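Local atomic coordinates of glycosyl hydrolases family 31 family protein (Aspergillus niger, PDB entry 6DRU), a protein that releases alpha-xylose from the non-reducing terminal glucose of xyloglucan oligosaccharides, as a family 31 glycoside hydrolase. Residues Phe189-Pro194 / Phe208-Thr213. Numbering follows the deposited sequence.
Sequences FIWNMP and FTAAST
F208 faces the gap between F189 and W191 from the other strand, and its CB sits over the middle of the indole, 3.4 Å from the centroid of the six-membered ring and 9° off the normal, a CH-pi contact. From there the phenyl ring runs back past the indole toward F189. It is nearly parallel to both aromatic neighbours but slid away from each, with centroids 5.1 Å from the F189 ring and 5.1 Å from the five-membered ring of W191, so overlap is slight. F189 and W191 both carry CG anti to the backbone N (chi1 -172° for F189), which lays their rings flat between the sheets, where F208 can slide past them. The other face of the indole is covered by M193 CG, toward the rim. Beyond it the methionine chain bends twice, which brings CE to 3.7 Å from A210 CB and 3.7 Å from T213 OG1; that hydroxyl is hydrogen-bonded to L215 O. Strands 187-191 and 205-213, here 18° from parallel, belong to facing sheets of the N-terminal beta-sandwich domain of family 31 enzymes; F141 and Y218 extend the cluster around F189. With the touching side chains almost wholly apolar and mostly buried, ring and methyl packing holds the sheets together here.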
loop_
_atom_site.group_PDB
_atom_site.type_symbol
_atom_site.label_atom_id
_atom_site.label_comp_id
_atom_site.label_asym_id
_atom_site.label_seq_id
_atom_site.Cartn_x
_atom_site.Cartn_y
_atom_site.Cartn_z
ATOM N N PHE A 189 25.473 9.292 -18.805
ATOM C CA PHE A 189 24.093 9.369 -18.345
ATOM C C PHE A 189 24.075 9.418 -16.826
ATOM O O PHE A 189 24.783 8.648 -16.170
ATOM C CB PHE A 189 23.292 8.166 -18.863
ATOM C CG PHE A 189 21.811 8.247 -18.606
ATOM C CD1 PHE A 189 21.276 7.832 -17.397
ATOM C CD2 PHE A 189 20.950 8.711 -19.587
ATOM C CE1 PHE A 189 19.915 7.894 -17.164
ATOM C CE2 PHE A 189 19.586 8.774 -19.360
ATOM C CZ PHE A 189 19.069 8.366 -18.147
ATOM N N ILE A 190 23.269 10.323 -16.272
ATOM C CA ILE A 190 23.131 10.489 -14.830
ATOM C C ILE A 190 21.655 10.385 -14.477
ATOM O O ILE A 190 20.845 11.197 -14.935
ATOM C CB ILE A 190 23.698 11.834 -14.345
ATOM C CG1 ILE A 190 25.164 11.976 -14.748
ATOM C CG2 ILE A 190 23.546 11.961 -12.833
ATOM C CD1 ILE A 190 25.764 13.317 -14.383
ATOM N N TRP A 191 21.309 9.386 -13.666
ATOM C CA TRP A 191 19.958 9.224 -13.128
ATOM C C TRP A 191 19.916 9.979 -11.805
ATOM O O TRP A 191 20.218 9.434 -10.741
ATOM C CB TRP A 191 19.633 7.742 -12.983
ATOM C CG TRP A 191 18.269 7.383 -12.455
ATOM C CD1 TRP A 191 17.974 6.928 -11.202
ATOM C CD2 TRP A 191 17.028 7.401 -13.174
ATOM N NE1 TRP A 191 16.629 6.675 -11.091
ATOM C CE2 TRP A 191 16.026 6.959 -12.287
ATOM C CE3 TRP A 191 16.665 7.757 -14.477
ATOM C CZ2 TRP A 191 14.687 6.865 -12.660
ATOM C CZ3 TRP A 191 15.333 7.662 -14.845
ATOM C CH2 TRP A 191 14.361 7.218 -13.940
ATOM N N ASN A 192 19.553 11.261 -11.878
ATOM C CA ASN A 192 19.616 12.177 -10.735
ATOM C C ASN A 192 18.418 11.941 -9.812
ATOM O O ASN A 192 17.473 12.730 -9.735
ATOM C CB ASN A 192 19.673 13.620 -11.219
ATOM C CG ASN A 192 19.920 14.605 -10.093
ATOM O OD1 ASN A 192 20.526 14.268 -9.074
ATOM N ND2 ASN A 192 19.450 15.834 -10.270
ATOM N N MET A 193 18.477 10.820 -9.089
ATOM C CA MET A 193 17.377 10.382 -8.243
ATOM C C MET A 193 17.930 9.804 -6.944
ATOM O O MET A 193 18.848 8.966 -6.984
ATOM C CB MET A 193 16.516 9.337 -8.961
ATOM C CG MET A 193 15.984 9.784 -10.313
ATOM S SD MET A 193 14.540 10.849 -10.171
ATOM C CE MET A 193 13.264 9.633 -9.862
ATOM N N PRO A 194 17.414 10.225 -5.788
ATOM C CA PRO A 194 17.836 9.635 -4.512
ATOM C C PRO A 194 17.056 8.399 -4.092
ATOM O O PRO A 194 17.353 7.837 -3.032
ATOM C CB PRO A 194 17.584 10.785 -3.530
ATOM C CG PRO A 194 16.383 11.463 -4.089
ATOM C CD PRO A 194 16.489 11.354 -5.593
ATOM N N PHE A 208 15.838 2.341 -15.866
ATOM C CA PHE A 208 16.024 2.816 -14.504
ATOM C C PHE A 208 14.667 2.911 -13.824
ATOM O O PHE A 208 13.676 3.296 -14.453
ATOM C CB PHE A 208 16.717 4.180 -14.479
ATOM C CG PHE A 208 18.093 4.169 -15.074
ATOM C CD1 PHE A 208 18.276 4.363 -16.434
ATOM C CD2 PHE A 208 19.206 3.963 -14.276
ATOM C CE1 PHE A 208 19.544 4.352 -16.988
ATOM C CE2 PHE A 208 20.476 3.950 -14.822
ATOM C CZ PHE A 208 20.646 4.145 -16.181
ATOM N N THR A 209 14.621 2.564 -12.538
ATOM C CA THR A 209 13.383 2.604 -11.773
ATOM C C THR A 209 13.586 3.394 -10.487
ATOM O O THR A 209 14.704 3.508 -9.976
ATOM C CB THR A 209 12.864 1.197 -11.423
ATOM O OG1 THR A 209 13.736 0.584 -10.467
ATOM C CG2 THR A 209 12.786 0.323 -12.668
ATOM N N ALA A 210 12.486 3.939 -9.973
ATOM C CA ALA A 210 12.470 4.657 -8.705
ATOM C C ALA A 210 11.313 4.127 -7.874
ATOM O O ALA A 210 10.165 4.139 -8.331
ATOM C CB ALA A 210 12.334 6.166 -8.925
ATOM N N ALA A 211 11.613 3.662 -6.658
ATOM C CA ALA A 211 10.590 3.033 -5.826
ATOM C C ALA A 211 9.493 4.019 -5.444
ATOM O O ALA A 211 8.303 3.687 -5.495
ATOM C CB ALA A 211 11.229 2.434 -4.574
ATOM N N SER A 212 9.871 5.233 -5.055
ATOM C CA SER A 212 8.904 6.254 -4.677
ATOM C C SER A 212 9.526 7.615 -4.938
ATOM O O SER A 212 10.637 7.889 -4.475
ATOM C CB SER A 212 8.495 6.119 -3.206
ATOM O OG SER A 212 7.640 7.179 -2.812
ATOM N N THR A 213 8.814 8.456 -5.681
ATOM C CA THR A 213 9.327 9.773 -6.029
ATOM C C THR A 213 8.162 10.660 -6.439
ATOM O O THR A 213 7.042 10.193 -6.657
ATOM C CB THR A 213 10.367 9.691 -7.150
ATOM O OG1 THR A 213 10.921 10.991 -7.388
ATOM C CG2 THR A 213 9.728 9.178 -8.432
#